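Local coordinates for putative glutathionylspermidine synthase (Methylobacillus flagellatus, PDB 3N6X), which is probably an ATP-dependent ligase of the circularly permuted ATP-grasp type, perhaps joining glutathione to spermidine, at residues K96-F101 / G316-K321; V105-E110 / G139-I144; M173-K178 / H235-Q240. All blocks are in the same frame, centred on the assembly; numbering follows the deposited sequence. Where two conformers were deposited one is given.

Overall arrangement
Interactions 1 and 2 are neighbours, with centres about 8 Å apart, and both draw on the C-terminal part of helix 81-105: 96-101 lies in its C-terminal half, and 105-110 runs from its final residue into the following loop. Interaction 3 sits about 27 Å from interaction 1 and 29 Å from interaction 2, centre to centre, and is on the opposite side of the chain's centre from interaction 1. Along the chain, interaction 2 closes before interaction 3 opens, and both fall between the two segments of interaction 1. Thus one helix end gathers local and distant chain at one side, while helices 170-183 and 232-242 meet at another.

Interaction 1: residues K96-F101 / G316-K321; sequences KALNMF and GVADDK
Leu98 and Phe101, one helical turn apart on helix 81-105, converge on the methyl of Ala318. The CB of Ala318 lies 4.0 Å from CD2 of Leu98 and 4.0 Å from CD2 of Phe101, so a single small side chain is met by two large ones. The phenyl ring offers its edge: Ala318 CB lies near the ring plane, and so does the carbonyl oxygen of Val317, 4.3 Å from Phe101 CE2. Phe101 reaches across because its CG is anti to the backbone N (chi1 167°), whereas Leu98 has CG anti to its carbonyl carbon, and its CD2 branch lies 3.8 Å from Ala318 O. The CA atoms of Leu98 and Ala318 are 6.5 Å apart, the nearest such pair across the two segments. The short helix 316-319, weakly bonded in its backbone, follows strand 308-310, which pairs with strand 268-275 in the six-stranded mixed sheet of this ATP-grasp protein; the contact therefore seats the chain leaving that sheet against helix 81-105. Val317 takes a smaller share, with its CG1 4.5 Å from Phe101 CE2. Met330 and Tyr334 of helix 327-335 also pack on the phenyl ring. Nearby, Asp319 makes a salt bridge to Arg165 and accepts a hydrogen bond from Leu164 N, while on helix 81-105 Asn99 OD1 receives the backbone N-H groups of Tyr141 and Ala142.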
loop_
_atom_site.group_PDB
_atom_site.type_symbol
_atom_site.label_atom_id
_atom_site.label_comp_id
_atom_site.label_asym_id
_atom_site.label_seq_id
_atom_site.Cartn_x
_atom_site.Cartn_y
_atom_site.Cartn_z
ATOM N N LYS A 96 -12.235 7.726 1.283
ATOM C CA LYS A 96 -13.064 8.829 1.813
ATOM C C LYS A 96 -13.707 8.430 3.129
ATOM O O LYS A 96 -13.659 9.196 4.081
ATOM C CB LYS A 96 -14.134 9.284 0.807
ATOM C CG LYS A 96 -13.575 10.156 -0.316
ATOM C CD LYS A 96 -14.630 10.408 -1.399
ATOM C CE LYS A 96 -14.244 11.541 -2.325
ATOM N NZ LYS A 96 -15.219 11.692 -3.441
ATOM N N ALA A 97 -14.248 7.212 3.205
ATOM C CA ALA A 97 -14.899 6.697 4.423
ATOM C C ALA A 97 -13.879 6.514 5.563
ATOM O O ALA A 97 -14.185 6.831 6.704
ATOM C CB ALA A 97 -15.600 5.382 4.127
ATOM N N LEU A 98 -12.647 6.076 5.232
ATOM C CA LEU A 98 -11.565 5.911 6.213
ATOM C C LEU A 98 -11.145 7.260 6.824
ATOM O O LEU A 98 -10.977 7.347 8.044
ATOM C CB LEU A 98 -10.361 5.181 5.592
ATOM C CG LEU A 98 -10.514 3.638 5.456
ATOM C CD1 LEU A 98 -9.491 3.067 4.472
ATOM C CD2 LEU A 98 -10.367 2.937 6.820
ATOM N N ASN A 99 -11.068 8.327 5.986
ATOM C CA ASN A 99 -10.754 9.691 6.444
ATOM C C ASN A 99 -11.889 10.296 7.250
ATOM O O ASN A 99 -11.636 11.006 8.213
ATOM C CB ASN A 99 -10.376 10.606 5.261
ATOM C CG ASN A 99 -8.895 10.574 4.951
ATOM O OD1 ASN A 99 -8.043 10.679 5.845
ATOM N ND2 ASN A 99 -8.552 10.365 3.689
HETATM N N MSE A 100 -13.140 10.020 6.865
HETATM C CA MSE A 100 -14.298 10.499 7.615
HETATM C C MSE A 100 -14.429 9.754 8.958
HETATM O O MSE A 100 -14.779 10.365 9.968
HETATM C CB MSE A 100 -15.562 10.373 6.784
HETATM C CG MSE A 100 -15.569 11.321 5.605
HETATM SE SE MSE A 100 -17.110 11.090 4.495
HETATM C CE MSE A 100 -18.351 12.093 5.607
ATOM N N PHE A 101 -14.056 8.462 8.977
ATOM C CA PHE A 101 -14.017 7.661 10.202
ATOM C C PHE A 101 -13.006 8.253 11.183
ATOM O O PHE A 101 -13.333 8.439 12.354
ATOM C CB PHE A 101 -13.660 6.191 9.893
ATOM C CG PHE A 101 -13.298 5.395 11.123
ATOM C CD1 PHE A 101 -14.272 5.041 12.056
ATOM C CD2 PHE A 101 -11.981 5.025 11.369
ATOM C CE1 PHE A 101 -13.932 4.337 13.216
ATOM C CE2 PHE A 101 -11.635 4.331 12.536
ATOM C CZ PHE A 101 -12.616 3.978 13.448
ATOM N N GLY A 316 -3.322 5.102 12.573
ATOM C CA GLY A 316 -3.172 3.674 12.830
ATOM C C GLY A 316 -4.424 2.974 13.330
ATOM O O GLY A 316 -4.566 1.764 13.153
ATOM N N VAL A 317 -5.339 3.725 13.975
ATOM C CA VAL A 317 -6.587 3.167 14.473
ATOM C C VAL A 317 -7.505 2.701 13.314
ATOM O O VAL A 317 -8.299 1.787 13.505
ATOM C CB VAL A 317 -7.299 4.120 15.482
ATOM C CG1 VAL A 317 -7.890 5.351 14.785
ATOM C CG2 VAL A 317 -8.370 3.381 16.276
ATOM N N ALA A 318 -7.342 3.283 12.104
ATOM C CA ALA A 318 -8.175 2.939 10.940
ATOM C C ALA A 318 -7.654 1.737 10.114
ATOM O O ALA A 318 -8.451 1.059 9.458
ATOM C CB ALA A 318 -8.359 4.149 10.052
ATOM N N ASP A 319 -6.342 1.478 10.129
ATOM C CA ASP A 319 -5.821 0.348 9.369
ATOM C C ASP A 319 -5.358 -0.818 10.243
ATOM O O ASP A 319 -4.826 -1.795 9.721
ATOM C CB ASP A 319 -4.738 0.784 8.367
ATOM C CG ASP A 319 -3.456 1.274 9.003
ATOM O OD1 ASP A 319 -3.433 1.437 10.241
ATOM O OD2 ASP A 319 -2.491 1.538 8.258
ATOM N N ASP A 320 -5.613 -0.741 11.566
ATOM C CA ASP A 320 -5.367 -1.846 12.493
ATOM C C ASP A 320 -6.250 -3.061 12.116
ATOM O O ASP A 320 -7.395 -2.886 11.695
ATOM C CB ASP A 320 -5.669 -1.427 13.940
ATOM C CG ASP A 320 -5.321 -2.506 14.946
ATOM O OD1 ASP A 320 -4.128 -2.622 15.304
ATOM O OD2 ASP A 320 -6.225 -3.291 15.310
ATOM N N LYS A 321 -5.713 -4.273 12.282
ATOM C CA LYS A 321 -6.400 -5.527 11.949
ATOM C C LYS A 321 -7.806 -5.646 12.580
ATOM O O LYS A 321 -8.710 -6.187 11.940
ATOM C CB LYS A 321 -5.500 -6.752 12.266
ATOM C CG LYS A 321 -5.819 -7.494 13.578
ATOM C CD LYS A 321 -4.997 -6.997 14.763
ATOM C CE LYS A 321 -4.727 -8.099 15.772
ATOM N NZ LYS A 321 -5.961 -8.556 16.469
#

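Interaction 2: residues V105-E110 / G139-I144; sequences VYHDQE and GVYAHI
Tyr141 and His107 set their rings toward each other by the same first torsion: in both, CG stands anti to the carbonyl carbon (chi1 -72° for Tyr141, -71° for His107). The meeting is loop against loop in the ATP-grasp chain, between the turn that links helix 81-105 to helix 110-113 and the loop that leads into strand 144-151. Tyr141 points its hydroxyl at the edge of the imidazole, in the ring plane, with Tyr141 OH 3.5 Å from His107 CE1 and 3.8 Å from His107 ND1. Neither approach is a hydrogen bond. The imidazole nitrogens are engaged by other residues, ND1 with His103 O and NE2 with Asp135 OD1, which should fix the ring's rotation and leave its CE1 corner facing the tyrosine. His103 also stacks on this ring.

Tyr106, the first residue to leave helical geometry, flanks the Tyr141 ring, and Tyr106 CD2 lies 3.9 Å from Tyr141 CE2; the two side chains cross obliquely, without stacking on each other. The Tyr106 hydroxyl is held by Gly314 O and Arg128 N, and Tyr127 stacks with its ring. Just past the crossing, Gln109 occupies the N-cap position of helix 110-113 and folds back on the preceding helix end: its NE2 donates to Val105 O at 2.8 Å, with an N-H...O angle of 166° and the acceptor close to the amide plane.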
loop_
_atom_site.group_PDB
_atom_site.type_symbol
_atom_site.label_atom_id
_atom_site.label_comp_id
_atom_site.label_asym_id
_atom_site.label_seq_id
_atom_site.Cartn_x
_atom_site.Cartn_y
_atom_site.Cartn_z
ATOM N N VAL A 105 -13.744 9.514 14.957
ATOM C CA VAL A 105 -13.185 8.960 16.219
ATOM C C VAL A 105 -12.515 9.979 17.103
ATOM O O VAL A 105 -12.404 9.754 18.320
ATOM C CB VAL A 105 -12.279 7.713 16.066
ATOM C CG1 VAL A 105 -13.087 6.484 15.805
ATOM C CG2 VAL A 105 -11.183 7.913 15.022
ATOM N N TYR A 106 -11.940 11.029 16.494
ATOM C CA TYR A 106 -11.223 12.061 17.245
ATOM C C TYR A 106 -12.099 13.295 17.475
ATOM O O TYR A 106 -11.615 14.310 17.978
ATOM C CB TYR A 106 -9.906 12.413 16.541
ATOM C CG TYR A 106 -8.915 11.270 16.547
ATOM C CD1 TYR A 106 -8.479 10.709 17.741
ATOM C CD2 TYR A 106 -8.375 10.780 15.358
ATOM C CE1 TYR A 106 -7.560 9.663 17.756
ATOM C CE2 TYR A 106 -7.447 9.735 15.362
ATOM C CZ TYR A 106 -7.047 9.177 16.565
ATOM O OH TYR A 106 -6.150 8.143 16.597
ATOM N N HIS A 107 -13.403 13.192 17.145
ATOM C CA HIS A 107 -14.345 14.285 17.354
ATOM C C HIS A 107 -15.604 13.826 18.081
ATOM O O HIS A 107 -15.499 13.462 19.241
ATOM C CB HIS A 107 -14.617 15.079 16.050
ATOM C CG HIS A 107 -13.434 15.903 15.620
ATOM N ND1 HIS A 107 -12.433 15.373 14.806
ATOM C CD2 HIS A 107 -13.070 17.156 15.990
ATOM C CE1 HIS A 107 -11.532 16.334 14.671
ATOM N NE2 HIS A 107 -11.859 17.419 15.372
ATOM N N ASP A 108 -16.778 13.811 17.422
ATOM C CA ASP A 108 -18.036 13.449 18.084
ATOM C C ASP A 108 -18.281 11.957 18.251
ATOM O O ASP A 108 -19.200 11.574 18.978
ATOM C CB ASP A 108 -19.236 14.140 17.418
ATOM C CG ASP A 108 -19.200 15.668 17.543
ATOM O OD1 ASP A 108 -18.575 16.176 18.509
ATOM O OD2 ASP A 108 -19.813 16.346 16.692
ATOM N N GLN A 109 -17.459 11.107 17.601
ATOM C CA GLN A 109 -17.581 9.639 17.685
ATOM C C GLN A 109 -19.011 9.163 17.406
ATOM O O GLN A 109 -19.526 8.296 18.110
ATOM C CB GLN A 109 -17.042 9.110 19.026
ATOM C CG GLN A 109 -15.577 9.492 19.252
ATOM C CD GLN A 109 -15.025 9.052 20.583
ATOM O OE1 GLN A 109 -15.751 8.847 21.549
ATOM N NE2 GLN A 109 -13.704 8.953 20.671
ATOM N N GLU A 110 -19.647 9.749 16.362
ATOM C CA GLU A 110 -21.021 9.447 15.958
ATOM C C GLU A 110 -21.233 7.962 15.634
ATOM O O GLU A 110 -22.291 7.418 15.956
ATOM C CB GLU A 110 -21.461 10.323 14.761
ATOM C CG GLU A 110 -21.608 11.813 15.073
ATOM C CD GLU A 110 -22.580 12.234 16.171
ATOM O OE1 GLU A 110 -23.459 11.422 16.552
ATOM O OE2 GLU A 110 -22.481 13.398 16.625
ATOM N N GLY A 139 -9.612 18.192 6.987
ATOM C CA GLY A 139 -10.087 16.937 7.570
ATOM C C GLY A 139 -9.413 15.706 6.979
ATOM O O GLY A 139 -9.966 14.597 7.031
ATOM N N VAL A 140 -8.216 15.890 6.402
ATOM C CA VAL A 140 -7.460 14.799 5.796
ATOM C C VAL A 140 -6.481 14.202 6.796
ATOM O O VAL A 140 -5.632 14.914 7.329
ATOM C CB VAL A 140 -6.758 15.246 4.477
ATOM C CG1 VAL A 140 -5.932 14.105 3.875
ATOM C CG2 VAL A 140 -7.786 15.766 3.464
ATOM N N TYR A 141 -6.588 12.891 7.040
ATOM C CA TYR A 141 -5.684 12.186 7.955
ATOM C C TYR A 141 -4.715 11.341 7.178
ATOM O O TYR A 141 -3.522 11.337 7.487
ATOM C CB TYR A 141 -6.465 11.319 8.945
ATOM C CG TYR A 141 -7.200 12.116 10.001
ATOM C CD1 TYR A 141 -8.406 12.760 9.707
ATOM C CD2 TYR A 141 -6.703 12.218 11.303
ATOM C CE1 TYR A 141 -9.067 13.529 10.667
ATOM C CE2 TYR A 141 -7.378 12.962 12.283
ATOM C CZ TYR A 141 -8.571 13.595 11.965
ATOM O OH TYR A 141 -9.255 14.309 12.923
ATOM N N ALA A 142 -5.231 10.595 6.171
ATOM C CA ALA A 142 -4.424 9.745 5.318
ATOM C C ALA A 142 -4.264 10.432 3.977
ATOM O O ALA A 142 -5.078 10.228 3.067
ATOM C CB ALA A 142 -5.088 8.376 5.140
ATOM N N HIS A 143 -3.229 11.288 3.871
ATOM C CA HIS A 143 -2.885 12.041 2.647
ATOM C C HIS A 143 -2.469 11.056 1.573
ATOM O O HIS A 143 -2.745 11.269 0.395
ATOM C CB HIS A 143 -1.761 13.071 2.947
ATOM C CG HIS A 143 -2.132 14.021 4.040
ATOM N ND1 HIS A 143 -2.144 13.621 5.370
ATOM C CD2 HIS A 143 -2.606 15.286 3.962
ATOM C CE1 HIS A 143 -2.589 14.668 6.058
ATOM N NE2 HIS A 143 -2.880 15.694 5.255
ATOM N N ILE A 144 -1.848 9.937 1.998
ATOM C CA ILE A 144 -1.512 8.813 1.134
ATOM C C ILE A 144 -2.089 7.536 1.761
ATOM O O ILE A 144 -1.805 7.230 2.932
ATOM C CB ILE A 144 0.008 8.665 0.898
ATOM C CG1 ILE A 144 0.667 10.007 0.507
ATOM C CG2 ILE A 144 0.299 7.540 -0.146
ATOM C CD1 ILE A 144 2.152 9.929 0.416
#

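Interaction 3: residues M173-K178 / H235-Q240; sequences MLENRK and HAFIAQ
A partly buried, mainly apolar helix-to-helix contact joins Leu174 and Glu175 of helix 170-183 to Phe237 of helix 232-242. The backbones are well apart for direct packing: the axes of 173-178 and 235-240 come within 12.8 Å, at an angle of 74°, so long side chains have to bridge the gap. Phe237 does most of this. With its CG anti to the backbone N (chi1 170°), the ring extends away from its own helix and ends beside the other one. Leu174 meets it at the edge, near the ring plane, where Leu174 CD1 is 3.7 Å from Phe237 CE2 and 4.1 Å from Phe237 CZ.

Helix 232-242 is the connection of a beta-alpha-beta crossover between the paired parallel strands 220-223 and 245-247, and Ala239 of this helix rests on Leu222 of the first strand. Phe237 instead points out to helix 170-183. Pro200 of helix 199-209 touches Leu174 and lines the same junction.

Glu175, bent at chi2, brings its carboxylate to the ring, with Glu175 OE2 3.5 Å from CE1 and 3.7 Å from CZ of Phe237. Carboxylate and ring planes stand 83° apart. Glu175 also touches a crystal neighbour, so the lattice may influence this pose. Putting an alanine in place of Phe237 would probably open a gap between the helices and leave Leu174 CD1 without its aromatic partner.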
loop_
_atom_site.group_PDB
_atom_site.type_symbol
_atom_site.label_atom_id
_atom_site.label_comp_id
_atom_site.label_asym_id
_atom_site.label_seq_id
_atom_site.Cartn_x
_atom_site.Cartn_y
_atom_site.Cartn_z
HETATM N N MSE A 173 6.994 1.226 -8.354
HETATM C CA MSE A 173 6.013 1.525 -9.400
HETATM C C MSE A 173 6.647 2.437 -10.470
HETATM O O MSE A 173 6.526 2.166 -11.668
HETATM C CB MSE A 173 4.752 2.194 -8.790
HETATM C CG MSE A 173 3.778 2.741 -9.847
HETATM SE SE MSE A 173 2.264 3.701 -9.089
HETATM C CE MSE A 173 2.983 5.483 -9.115
ATOM N N LEU A 174 7.335 3.501 -10.026
ATOM C CA LEU A 174 7.951 4.462 -10.935
ATOM C C LEU A 174 9.121 3.876 -11.714
ATOM O O LEU A 174 9.168 4.028 -12.934
ATOM C CB LEU A 174 8.348 5.751 -10.191
ATOM C CG LEU A 174 7.170 6.518 -9.572
ATOM C CD1 LEU A 174 7.653 7.632 -8.666
ATOM C CD2 LEU A 174 6.234 7.062 -10.645
ATOM N N GLU A 175 9.997 3.107 -11.036
ATOM C CA GLU A 175 11.167 2.480 -11.667
ATOM C C GLU A 175 10.816 1.336 -12.586
ATOM O O GLU A 175 11.517 1.118 -13.569
ATOM C CB GLU A 175 12.206 2.036 -10.611
ATOM C CG GLU A 175 13.015 3.203 -10.038
ATOM C CD GLU A 175 13.658 4.126 -11.072
ATOM O OE1 GLU A 175 14.316 3.614 -12.013
ATOM O OE2 GLU A 175 13.474 5.358 -10.956
ATOM N N ASN A 176 9.740 0.597 -12.286
ATOM C CA ASN A 176 9.336 -0.510 -13.147
ATOM C C ASN A 176 8.849 0.002 -14.480
ATOM O O ASN A 176 9.139 -0.611 -15.502
ATOM C CB ASN A 176 8.283 -1.397 -12.479
ATOM C CG ASN A 176 8.826 -2.231 -11.354
ATOM O OD1 ASN A 176 10.041 -2.338 -11.158
ATOM N ND2 ASN A 176 7.934 -2.787 -10.546
ATOM N N ARG A 177 8.177 1.169 -14.491
ATOM C CA ARG A 177 7.728 1.774 -15.749
ATOM C C ARG A 177 8.939 2.216 -16.591
ATOM O O ARG A 177 9.002 1.914 -17.789
ATOM C CB ARG A 177 6.778 2.965 -15.501
ATOM C CG ARG A 177 6.409 3.725 -16.798
ATOM C CD ARG A 177 5.691 2.826 -17.824
ATOM N NE ARG A 177 4.613 2.045 -17.202
ATOM C CZ ARG A 177 3.406 2.528 -16.930
ATOM N NH1 ARG A 177 3.081 3.761 -17.294
ATOM N NH2 ARG A 177 2.512 1.778 -16.314
ATOM N N LYS A 178 9.893 2.929 -15.948
ATOM C CA LYS A 178 11.117 3.431 -16.566
ATOM C C LYS A 178 11.932 2.268 -17.188
ATOM O O LYS A 178 12.406 2.392 -18.309
ATOM C CB LYS A 178 11.942 4.197 -15.515
ATOM C CG LYS A 178 13.048 5.056 -16.093
ATOM C CD LYS A 178 13.896 5.708 -14.991
ATOM C CE LYS A 178 15.300 6.022 -15.466
ATOM N NZ LYS A 178 15.656 7.452 -15.244
ATOM N N HIS A 235 12.662 7.363 0.415
ATOM C CA HIS A 235 12.521 8.701 1.010
ATOM C C HIS A 235 13.367 9.716 0.229
ATOM O O HIS A 235 12.865 10.777 -0.156
ATOM C CB HIS A 235 12.941 8.695 2.501
ATOM C CG HIS A 235 12.275 7.640 3.347
ATOM N ND1 HIS A 235 12.666 7.420 4.656
ATOM C CD2 HIS A 235 11.246 6.799 3.052
ATOM C CE1 HIS A 235 11.885 6.446 5.105
ATOM N NE2 HIS A 235 11.032 6.027 4.166
ATOM N N ALA A 236 14.643 9.364 -0.035
ATOM C CA ALA A 236 15.572 10.215 -0.763
ATOM C C ALA A 236 15.105 10.400 -2.221
ATOM O O ALA A 236 15.070 11.536 -2.718
ATOM C CB ALA A 236 16.980 9.611 -0.719
ATOM N N PHE A 237 14.653 9.286 -2.861
ATOM C CA PHE A 237 14.147 9.275 -4.236
ATOM C C PHE A 237 12.895 10.154 -4.408
ATOM O O PHE A 237 12.895 11.036 -5.279
ATOM C CB PHE A 237 13.896 7.825 -4.723
ATOM C CG PHE A 237 13.147 7.702 -6.035
ATOM C CD1 PHE A 237 13.785 7.955 -7.250
ATOM C CD2 PHE A 237 11.804 7.329 -6.058
ATOM C CE1 PHE A 237 13.090 7.843 -8.466
ATOM C CE2 PHE A 237 11.109 7.222 -7.273
ATOM C CZ PHE A 237 11.759 7.474 -8.469
ATOM N N ILE A 238 11.834 9.938 -3.572
ATOM C CA ILE A 238 10.618 10.729 -3.693
ATOM C C ILE A 238 10.854 12.224 -3.403
ATOM O O ILE A 238 10.379 13.065 -4.154
ATOM C CB ILE A 238 9.386 10.078 -2.960
ATOM C CG1 ILE A 238 8.048 10.575 -3.533
ATOM C CG2 ILE A 238 9.448 10.223 -1.452
ATOM C CD1 ILE A 238 7.624 9.877 -4.796
ATOM N N ALA A 239 11.670 12.546 -2.380
ATOM C CA ALA A 239 12.017 13.945 -2.050
ATOM C C ALA A 239 12.774 14.616 -3.221
ATOM O O ALA A 239 12.488 15.769 -3.573
ATOM C CB ALA A 239 12.864 13.994 -0.778
ATOM N N GLN A 240 13.698 13.877 -3.847
ATOM C CA GLN A 240 14.432 14.381 -5.013
ATOM C C GLN A 240 13.463 14.577 -6.188
ATOM O O GLN A 240 13.444 15.648 -6.779
ATOM C CB GLN A 240 15.595 13.427 -5.381
ATOM C CG GLN A 240 16.556 13.982 -6.435
ATOM C CD GLN A 240 16.120 13.643 -7.844
ATOM O OE1 GLN A 240 15.600 12.545 -8.123
ATOM N NE2 GLN A 240 16.315 14.582 -8.764
#